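Local coordinates for protein iminosuccinate reductase (Paracoccus denitrificans, PDB 6RQA) that catalyses the NADH-dependent reduction of iminosuccinate to L-aspartate, regenerating the amino donor for the beta-hydroxyaspartate cycle of glyoxylate assimilation, at residues G147-G152 against E211-V216; I154-Q159 against G178-P183; S160-R165 against L186-D191. All coordinates share one frame; numbering follows the deposited sequence.

Overall arrangement
The three contacts lie in one nucleotide-binding domain with a parallel sheet. Contact 1 pairs strands 150-154 and 214-217. Contact 2 pairs the C-terminal end of strand 150-154 with strand 175-179, where the chain turns to meet NAD. Contact 3 packs the helices that follow these two strands. The centres of contacts 2 and 3 are about 8 Å apart. The centre of contact 1 is about 16 Å from that of contact 2 and about 15 Å from that of contact 3. I154 N probably continues the strand pairing of contact 1 through V216 O. R188 of contact 3 reaches back to the H158 carbonyl in contact 2. Of the three, contact 2 touches NAD directly.

Contact 1 of 3, residues G147-G152 against E211-V216; sequences GAKVLG and EADVIV
The first torsion of D213 (chi1 -48°) sets CG beside its own backbone N and swings the carboxylate across to K149 and V150. There OD2 accepts two backbone N-H groups. K149 N meets the anti lone pair of D213 OD2 at 2.6 Å, and the bond is fairly straight (159°). V150 N comes to D213 OD2 from above the carboxylate plane at 3.1 Å. These two bonds hold the carboxylate across the turn that leads into strand 150-154. The lysine chain runs alongside the aspartate, but its amino end leads away to a salt bridge with E174. V150 O is shared as well. D213 N donates to V150 O at 2.8 Å. V214 N donates to V150 O at 3.3 Å. Regular parallel pairing then follows, with G152 N donating to V214 O and V216 N donating to G152 O at 2.8 Å. These strands are the first and fourth of a Rossmann-type parallel sheet, neighbours in it although 58 residues lie between the two segments. On one face of the sheet L151 and V214 meet. The CD1 branch of L151 rests against V214 CG1 at 3.7 Å and reaches on toward V216 CG2. A148 CB touches V214 CG2 at 3.8 Å, ahead of the paired strands. On the face of I215, the methyl group of A212 lies against the backbone of G152. Helix 125-143 adds I140 beside V214 and S136 beside V216.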
loop_
_atom_site.group_PDB
_atom_site.type_symbol
_atom_site.label_atom_id
_atom_site.label_comp_id
_atom_site.label_asym_id
_atom_site.label_seq_id
_atom_site.Cartn_x
_atom_site.Cartn_y
_atom_site.Cartn_z
ATOM N N GLY A 147 1.514 -25.425 -33.586
ATOM C CA GLY A 147 2.678 -25.354 -34.447
ATOM C C GLY A 147 3.059 -23.942 -34.844
ATOM O O GLY A 147 3.332 -23.680 -36.018
ATOM N N ALA A 148 3.080 -23.025 -33.880
ATOM C CA ALA A 148 3.471 -21.648 -34.157
ATOM C C ALA A 148 4.950 -21.598 -34.520
ATOM O O ALA A 148 5.803 -22.034 -33.741
ATOM C CB ALA A 148 3.180 -20.759 -32.952
ATOM N N LYS A 149 5.253 -21.067 -35.704
ATOM C CA LYS A 149 6.610 -21.066 -36.231
ATOM C C LYS A 149 7.281 -19.703 -36.203
ATOM O O LYS A 149 8.511 -19.640 -36.141
ATOM C CB LYS A 149 6.617 -21.589 -37.674
ATOM C CG LYS A 149 5.846 -22.888 -37.860
ATOM C CD LYS A 149 5.590 -23.186 -39.331
ATOM C CE LYS A 149 6.839 -23.699 -40.026
ATOM N NZ LYS A 149 7.242 -25.038 -39.513
ATOM N N VAL A 150 6.513 -18.616 -36.245
ATOM C CA VAL A 150 7.057 -17.266 -36.341
ATOM C C VAL A 150 6.541 -16.443 -35.171
ATOM O O VAL A 150 5.328 -16.359 -34.948
ATOM C CB VAL A 150 6.686 -16.599 -37.679
ATOM C CG1 VAL A 150 7.169 -15.157 -37.701
ATOM C CG2 VAL A 150 7.273 -17.383 -38.841
ATOM N N LEU A 151 7.464 -15.830 -34.435
ATOM C CA LEU A 151 7.141 -14.962 -33.313
ATOM C C LEU A 151 7.261 -13.507 -33.746
ATOM O O LEU A 151 8.281 -13.106 -34.316
ATOM C CB LEU A 151 8.070 -15.239 -32.131
ATOM C CG LEU A 151 7.962 -14.298 -30.930
ATOM C CD1 LEU A 151 6.607 -14.443 -30.253
ATOM C CD2 LEU A 151 9.091 -14.554 -29.946
ATOM N N GLY A 152 6.221 -12.722 -33.475
ATOM C CA GLY A 152 6.226 -11.316 -33.828
ATOM C C GLY A 152 6.362 -10.403 -32.628
ATOM O O GLY A 152 5.539 -10.451 -31.709
ATOM N N GLU A 211 2.242 -12.765 -40.866
ATOM C CA GLU A 211 3.238 -13.823 -40.825
ATOM C C GLU A 211 3.576 -14.309 -39.425
ATOM O O GLU A 211 4.125 -15.408 -39.292
ATOM C CB GLU A 211 4.537 -13.366 -41.511
ATOM C CG GLU A 211 4.355 -12.952 -42.963
ATOM C CD GLU A 211 5.643 -12.459 -43.594
ATOM O OE1 GLU A 211 5.726 -12.440 -44.840
ATOM O OE2 GLU A 211 6.573 -12.093 -42.845
ATOM N N ALA A 212 3.268 -13.539 -38.384
ATOM C CA ALA A 212 3.583 -13.926 -37.016
ATOM C C ALA A 212 2.434 -14.741 -36.438
ATOM O O ALA A 212 1.300 -14.256 -36.353
ATOM C CB ALA A 212 3.860 -12.697 -36.152
ATOM N N ASP A 213 2.730 -15.981 -36.045
ATOM C CA ASP A 213 1.731 -16.827 -35.407
ATOM C C ASP A 213 1.485 -16.417 -33.962
ATOM O O ASP A 213 0.356 -16.530 -33.471
ATOM C CB ASP A 213 2.171 -18.291 -35.477
ATOM C CG ASP A 213 2.619 -18.696 -36.870
ATOM O OD1 ASP A 213 1.988 -18.249 -37.852
ATOM O OD2 ASP A 213 3.606 -19.453 -36.983
ATOM N N VAL A 214 2.521 -15.945 -33.274
ATOM C CA VAL A 214 2.410 -15.401 -31.927
ATOM C C VAL A 214 2.954 -13.981 -31.954
ATOM O O VAL A 214 4.065 -13.746 -32.444
ATOM C CB VAL A 214 3.167 -16.259 -30.897
ATOM C CG1 VAL A 214 3.156 -15.586 -29.533
ATOM C CG2 VAL A 214 2.553 -17.647 -30.814
ATOM N N ILE A 215 2.172 -13.037 -31.436
ATOM C CA ILE A 215 2.538 -11.627 -31.414
ATOM C C ILE A 215 2.592 -11.169 -29.965
ATOM O O ILE A 215 1.661 -11.423 -29.192
ATOM C CB ILE A 215 1.547 -10.767 -32.223
ATOM C CG1 ILE A 215 1.540 -11.200 -33.691
ATOM C CG2 ILE A 215 1.901 -9.293 -32.107
ATOM C CD1 ILE A 215 0.583 -10.406 -34.554
ATOM N N VAL A 216 3.682 -10.499 -29.599
ATOM C CA VAL A 216 3.869 -9.947 -28.262
ATOM C C VAL A 216 4.180 -8.466 -28.406
ATOM O O VAL A 216 5.209 -8.098 -28.985
ATOM C CB VAL A 216 4.990 -10.663 -27.491
ATOM C CG1 VAL A 216 5.252 -9.957 -26.172
ATOM C CG2 VAL A 216 4.625 -12.120 -27.258
#

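Contact 2 of 3, residues I154-Q159 against G178-P183; sequences IGAGHQ and GWNPHP. With NAD (nicotinamide-adenine-dinucleotide), chain C.
G155 N donates to W179 O at 2.8 Å, and the acceptor C=O points almost straight at the donor (169°). This bond continues the parallel pairing of I154 with W179 at the ends of their strands. Next along the chain, A156 N bonds to N180 OD1 at 2.9 Å. The N-H arrives well above the plane of the amide carbonyl, not on a lone pair. The amide can reach it because chi1 of N180 (-162°) turns CG anti to the backbone N, and A156 CB lies 3.7 Å from N180 CG. On the sheet face of I154 and W179, the CG2 branch of I154 meets the indole at its edge, 3.9 Å from W179 CE3. L205 and L208 of helix 205-211 pack on both of these side chains.

NAD runs along the loop between the strand and helix 158-170. H158 N donates to the phosphate oxygen O2A of NAD at 2.9 Å. Q159 N donates to NAD O1N at 3.2 Å. Both bonds are nearly straight (172° each). They put the pyrophosphate at the start of the helix, where the helix dipole would probably help to hold its charge. G157 CA passes 3.3 Å from NAD O5B. N180, P181 and H182 line the adenosine side, with N180 beside the ribose. The glycine-rich GAGHQS sequence, running from the loop after the first strand into the helix, and the ribose-facing residue after the second strand are typical of the dinucleotide-binding beta-alpha-beta unit of a Rossmann fold.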
loop_
_atom_site.group_PDB
_atom_site.type_symbol
_atom_site.label_atom_id
_atom_site.label_comp_id
_atom_site.label_asym_id
_atom_site.label_seq_id
_atom_site.Cartn_x
_atom_site.Cartn_y
_atom_site.Cartn_z
ATOM N N ILE A 154 6.327 -6.662 -31.228
ATOM C CA ILE A 154 5.945 -5.268 -31.415
ATOM C C ILE A 154 6.531 -4.495 -30.239
ATOM O O ILE A 154 5.947 -4.447 -29.151
ATOM C CB ILE A 154 4.429 -5.093 -31.513
ATOM C CG1 ILE A 154 3.885 -5.874 -32.711
ATOM C CG2 ILE A 154 4.076 -3.612 -31.639
ATOM C CD1 ILE A 154 2.403 -5.682 -32.944
ATOM N N GLY A 155 7.700 -3.900 -30.453
ATOM C CA GLY A 155 8.344 -3.139 -29.383
ATOM C C GLY A 155 9.723 -3.707 -29.118
ATOM O O GLY A 155 9.930 -4.918 -29.050
ATOM N N ALA A 156 10.691 -2.801 -28.971
ATOM C CA ALA A 156 12.080 -3.170 -28.731
ATOM C C ALA A 156 12.630 -2.472 -27.494
ATOM O O ALA A 156 13.823 -2.157 -27.428
ATOM C CB ALA A 156 12.945 -2.853 -29.950
ATOM N N GLY A 157 11.779 -2.246 -26.499
ATOM C CA GLY A 157 12.192 -1.581 -25.283
ATOM C C GLY A 157 13.018 -2.459 -24.369
ATOM O O GLY A 157 13.544 -3.492 -24.793
ATOM N N HIS A 158 13.134 -2.053 -23.103
ATOM C CA HIS A 158 13.943 -2.804 -22.148
ATOM C C HIS A 158 13.379 -4.202 -21.923
ATOM O O HIS A 158 14.118 -5.194 -21.940
ATOM C CB HIS A 158 14.032 -2.039 -20.827
ATOM C CG HIS A 158 14.637 -2.830 -19.707
ATOM N ND1 HIS A 158 13.888 -3.352 -18.675
ATOM C CD2 HIS A 158 15.920 -3.183 -19.455
ATOM C CE1 HIS A 158 14.682 -3.993 -17.837
ATOM N NE2 HIS A 158 15.920 -3.906 -18.288
ATOM N N GLN A 159 12.068 -4.302 -21.714
ATOM C CA GLN A 159 11.454 -5.580 -21.380
ATOM C C GLN A 159 11.249 -6.485 -22.587
ATOM O O GLN A 159 10.943 -7.668 -22.401
ATOM C CB GLN A 159 10.115 -5.350 -20.676
ATOM C CG GLN A 159 10.248 -4.652 -19.336
ATOM C CD GLN A 159 8.951 -4.637 -18.562
ATOM O OE1 GLN A 159 7.888 -4.927 -19.108
ATOM N NE2 GLN A 159 9.032 -4.303 -17.280
ATOM N N GLY A 178 10.273 -8.469 -36.091
ATOM C CA GLY A 178 10.067 -7.406 -35.133
ATOM C C GLY A 178 9.734 -6.091 -35.809
ATOM O O GLY A 178 10.068 -5.855 -36.972
ATOM N N TRP A 179 9.061 -5.235 -35.045
ATOM C CA TRP A 179 8.733 -3.883 -35.474
ATOM C C TRP A 179 8.758 -2.977 -34.252
ATOM O O TRP A 179 8.366 -3.391 -33.157
ATOM C CB TRP A 179 7.362 -3.822 -36.157
ATOM C CG TRP A 179 6.964 -2.437 -36.585
ATOM C CD1 TRP A 179 7.218 -1.845 -37.789
ATOM C CD2 TRP A 179 6.238 -1.474 -35.811
ATOM N NE1 TRP A 179 6.697 -0.575 -37.811
ATOM C CE2 TRP A 179 6.090 -0.322 -36.609
ATOM C CE3 TRP A 179 5.699 -1.473 -34.520
ATOM C CZ2 TRP A 179 5.427 0.818 -36.159
ATOM C CZ3 TRP A 179 5.040 -0.340 -34.076
ATOM C CH2 TRP A 179 4.911 0.790 -34.893
ATOM N N ASN A 180 9.222 -1.743 -34.443
ATOM C CA ASN A 180 9.338 -0.788 -33.356
ATOM C C ASN A 180 8.982 0.601 -33.871
ATOM O O ASN A 180 9.353 0.954 -35.001
ATOM C CB ASN A 180 10.757 -0.779 -32.770
ATOM C CG ASN A 180 10.818 -0.154 -31.391
ATOM O OD1 ASN A 180 9.980 -0.431 -30.532
ATOM N ND2 ASN A 180 11.812 0.696 -31.173
ATOM N N PRO A 181 8.252 1.397 -33.083
ATOM C CA PRO A 181 7.987 2.784 -33.504
ATOM C C PRO A 181 9.253 3.581 -33.758
ATOM O O PRO A 181 9.280 4.429 -34.658
ATOM C CB PRO A 181 7.174 3.350 -32.330
ATOM C CG PRO A 181 6.517 2.154 -31.726
ATOM C CD PRO A 181 7.508 1.035 -31.865
ATOM N N HIS A 182 10.305 3.331 -32.985
ATOM C CA HIS A 182 11.617 3.911 -33.245
ATOM C C HIS A 182 12.526 2.814 -33.781
ATOM O O HIS A 182 12.972 1.954 -33.005
ATOM C CB HIS A 182 12.200 4.528 -31.975
ATOM C CG HIS A 182 11.216 5.350 -31.202
ATOM N ND1 HIS A 182 10.399 4.814 -30.230
ATOM C CD2 HIS A 182 10.907 6.667 -31.268
ATOM C CE1 HIS A 182 9.635 5.766 -29.724
ATOM N NE2 HIS A 182 9.923 6.900 -30.338
ATOM N N PRO A 183 12.825 2.798 -35.084
ATOM C CA PRO A 183 13.463 1.615 -35.688
ATOM C C PRO A 183 14.893 1.359 -35.237
ATOM O O PRO A 183 15.417 0.274 -35.522
ATOM C CB PRO A 183 13.414 1.921 -37.193
ATOM C CG PRO A 183 12.365 2.986 -37.346
ATOM C CD PRO A 183 12.443 3.798 -36.093
HETATM P PA NAD C . 10.585 1.220 -22.627
HETATM O O1A NAD C . 10.250 2.685 -22.619
HETATM O O2A NAD C . 11.884 0.507 -22.430
HETATM O O5B NAD C . 10.298 0.922 -24.312
HETATM C C5B NAD C . 9.157 1.609 -24.654
HETATM C C4B NAD C . 8.827 1.309 -26.093
HETATM O O4B NAD C . 7.564 1.877 -26.383
HETATM C C3B NAD C . 9.871 2.061 -26.913
HETATM O O3B NAD C . 10.903 1.149 -27.099
HETATM C C2B NAD C . 9.099 2.357 -28.204
HETATM O O2B NAD C . 9.169 1.307 -29.109
HETATM C C1B NAD C . 7.605 2.441 -27.692
HETATM N N9A NAD C . 7.167 3.833 -27.548
HETATM C C8A NAD C . 7.680 4.870 -26.746
HETATM N N7A NAD C . 7.007 6.012 -26.883
HETATM C C5A NAD C . 5.998 5.714 -27.818
HETATM C C6A NAD C . 4.957 6.493 -28.390
HETATM N N6A NAD C . 4.817 7.799 -28.027
HETATM N N1A NAD C . 4.095 5.937 -29.301
HETATM C C2A NAD C . 4.303 4.619 -29.615
HETATM N N3A NAD C . 5.238 3.758 -29.156
HETATM C C4A NAD C . 6.083 4.355 -28.246
HETATM O O3 NAD C . 9.308 0.701 -21.792
HETATM P PN NAD C . 9.454 -0.750 -21.169
HETATM O O1N NAD C . 9.991 -1.890 -21.998
HETATM O O2N NAD C . 9.707 -0.395 -19.747
HETATM O O5D NAD C . 7.791 -1.345 -20.937
HETATM C C5D NAD C . 7.056 -0.852 -21.973
HETATM C C4D NAD C . 5.595 -0.983 -21.620
HETATM O O4D NAD C . 5.422 -2.189 -20.844
HETATM C C3D NAD C . 5.243 0.213 -20.686
HETATM O O3D NAD C . 4.092 0.773 -21.209
HETATM C C2D NAD C . 4.980 -0.471 -19.331
HETATM O O2D NAD C . 3.902 0.052 -18.631
HETATM C C1D NAD C . 4.518 -1.858 -19.838
HETATM N N1N NAD C . 4.685 -2.879 -18.729
HETATM C C2N NAD C . 3.674 -3.787 -18.598
HETATM C C3N NAD C . 3.752 -4.758 -17.601
HETATM C C7N NAD C . 2.606 -5.711 -17.530
HETATM O O7N NAD C . 2.555 -6.603 -16.690
HETATM N N7N NAD C . 1.606 -5.538 -18.456
HETATM C C4N NAD C . 4.859 -4.788 -16.752
HETATM C C5N NAD C . 5.872 -3.851 -16.907
HETATM C C6N NAD C . 5.783 -2.881 -17.913
#

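Contact 3 of 3, residues S160-R165 against L186-D191; sequences SAFQMR and LSRLAD
L189 CD2 is wedged between S160 and M164 of the neighbouring helix. L189 CD2 lies 3.6 Å from both S160 OG and M164 CE. In M164, CG is anti to the backbone N (chi1 -171°) and the chain bends at its last torsion, which brings the terminal methyl to the leucine branch. On the other flank, the R188 guanidinium lies with one face over A161 CB, and R188 NH1 is 3.6 Å from A161 CB. F162 comes in at the guanidinium edge, with F162 CE2 4.2 Å from R188 NH1 and the two planes 51° apart.

Further out, polar bonds position these groups. R188 NH1 donates to H158 O, and NE makes a weak hydrogen bond to G157 O. S160 OG is bonded to G157 O too. The arginine therefore ties helix 186-195 to the first turn of helix 158-170, beside the residues that bind the NAD phosphates. The F162 ring meets H158 and packs on L126 and A129 of helix 125-143. The two helix segments run at 28° to each other, with axes 9.6 Å apart at closest. Two roughly parallel helices, following adjacent strands of a parallel sheet, are typical of the first half of a Rossmann fold.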
loop_
_atom_site.group_PDB
_atom_site.type_symbol
_atom_site.label_atom_id
_atom_site.label_comp_id
_atom_site.label_asym_id
_atom_site.label_seq_id
_atom_site.Cartn_x
_atom_site.Cartn_y
_atom_site.Cartn_z
ATOM N N SER A 160 11.417 -5.969 -23.808
ATOM C CA SER A 160 11.213 -6.796 -24.994
ATOM C C SER A 160 12.187 -7.965 -25.041
ATOM O O SER A 160 11.847 -9.037 -25.556
ATOM C CB SER A 160 11.344 -5.947 -26.259
ATOM O OG SER A 160 12.653 -5.416 -26.381
ATOM N N ALA A 161 13.399 -7.782 -24.511
ATOM C CA ALA A 161 14.355 -8.884 -24.464
ATOM C C ALA A 161 13.859 -10.001 -23.555
ATOM O O ALA A 161 13.942 -11.184 -23.908
ATOM C CB ALA A 161 15.718 -8.376 -23.997
ATOM N N PHE A 162 13.333 -9.645 -22.381
ATOM C CA PHE A 162 12.805 -10.654 -21.469
ATOM C C PHE A 162 11.608 -11.372 -22.078
ATOM O O PHE A 162 11.437 -12.582 -21.885
ATOM C CB PHE A 162 12.425 -10.008 -20.135
ATOM C CG PHE A 162 13.568 -9.312 -19.456
ATOM C CD1 PHE A 162 14.411 -10.006 -18.607
ATOM C CD2 PHE A 162 13.803 -7.964 -19.672
ATOM C CE1 PHE A 162 15.466 -9.370 -17.984
ATOM C CE2 PHE A 162 14.856 -7.322 -19.051
ATOM C CZ PHE A 162 15.689 -8.027 -18.206
ATOM N N GLN A 163 10.772 -10.646 -22.822
ATOM C CA GLN A 163 9.619 -11.274 -23.461
ATOM C C GLN A 163 10.057 -12.306 -24.493
ATOM O O GLN A 163 9.464 -13.386 -24.592
ATOM C CB GLN A 163 8.732 -10.210 -24.109
ATOM C CG GLN A 163 8.256 -9.119 -23.157
ATOM C CD GLN A 163 7.282 -9.626 -22.109
ATOM O OE1 GLN A 163 6.504 -10.546 -22.357
ATOM N NE2 GLN A 163 7.322 -9.021 -20.926
ATOM N N MET A 164 11.103 -11.996 -25.263
ATOM C CA MET A 164 11.552 -12.921 -26.299
ATOM C C MET A 164 12.189 -14.166 -25.693
ATOM O O MET A 164 11.968 -15.282 -26.179
ATOM C CB MET A 164 12.529 -12.220 -27.244
ATOM C CG MET A 164 12.891 -13.039 -28.476
ATOM S SD MET A 164 14.061 -12.214 -29.575
ATOM C CE MET A 164 13.162 -10.719 -29.967
ATOM N N ARG A 165 12.980 -13.998 -24.631
ATOM C CA ARG A 165 13.612 -15.150 -23.997
ATOM C C ARG A 165 12.577 -16.074 -23.366
ATOM O O ARG A 165 12.682 -17.301 -23.480
ATOM C CB ARG A 165 14.629 -14.689 -22.952
ATOM C CG ARG A 165 15.950 -14.219 -23.540
ATOM C CD ARG A 165 17.003 -14.026 -22.459
ATOM N NE ARG A 165 16.810 -12.789 -21.708
ATOM C CZ ARG A 165 17.439 -11.649 -21.977
ATOM N NH1 ARG A 165 18.305 -11.588 -22.979
ATOM N NH2 ARG A 165 17.203 -10.570 -21.242
ATOM N N LEU A 186 15.675 -1.663 -32.768
ATOM C CA LEU A 186 15.506 -3.036 -33.234
ATOM C C LEU A 186 16.756 -3.884 -33.032
ATOM O O LEU A 186 16.673 -5.115 -33.110
ATOM C CB LEU A 186 15.106 -3.043 -34.710
ATOM C CG LEU A 186 13.680 -2.584 -35.021
ATOM C CD1 LEU A 186 13.476 -2.437 -36.519
ATOM C CD2 LEU A 186 12.664 -3.557 -34.439
ATOM N N SER A 187 17.909 -3.261 -32.776
ATOM C CA SER A 187 19.121 -4.028 -32.506
ATOM C C SER A 187 18.990 -4.853 -31.233
ATOM O O SER A 187 19.638 -5.897 -31.100
ATOM C CB SER A 187 20.325 -3.090 -32.412
ATOM O OG SER A 187 20.104 -2.075 -31.448
ATOM N N ARG A 188 18.159 -4.405 -30.289
ATOM C CA ARG A 188 17.947 -5.168 -29.064
ATOM C C ARG A 188 17.210 -6.472 -29.346
ATOM O O ARG A 188 17.478 -7.494 -28.704
ATOM C CB ARG A 188 17.182 -4.320 -28.049
ATOM C CG ARG A 188 16.971 -4.987 -26.701
ATOM C CD ARG A 188 16.514 -3.974 -25.664
ATOM N NE ARG A 188 16.162 -4.604 -24.395
ATOM C CZ ARG A 188 17.019 -4.809 -23.400
ATOM N NH1 ARG A 188 16.610 -5.391 -22.280
ATOM N NH2 ARG A 188 18.285 -4.433 -23.524
ATOM N N LEU A 189 16.281 -6.459 -30.305
ATOM C CA LEU A 189 15.588 -7.689 -30.678
ATOM C C LEU A 189 16.512 -8.636 -31.433
ATOM O O LEU A 189 16.488 -9.851 -31.201
ATOM C CB LEU A 189 14.354 -7.365 -31.520
ATOM C CG LEU A 189 13.271 -6.505 -30.866
ATOM C CD1 LEU A 189 12.087 -6.328 -31.806
ATOM C CD2 LEU A 189 12.828 -7.112 -29.543
ATOM N N ALA A 190 17.333 -8.102 -32.341
ATOM C CA ALA A 190 18.234 -8.953 -33.109
ATOM C C ALA A 190 19.298 -9.583 -32.219
ATOM O O ALA A 190 19.631 -10.762 -32.383
ATOM C CB ALA A 190 18.882 -8.150 -34.237
ATOM N N ASP A 191 19.836 -8.816 -31.268
ATOM C CA ASP A 191 20.870 -9.343 -30.381
ATOM C C ASP A 191 20.348 -10.517 -29.563
ATOM O O ASP A 191 20.990 -11.572 -29.490
ATOM C CB ASP A 191 21.391 -8.235 -29.465
ATOM C CG ASP A 191 22.295 -7.254 -30.190
ATOM O OD1 ASP A 191 22.547 -7.456 -31.396
ATOM O OD2 ASP A 191 22.754 -6.285 -29.552
#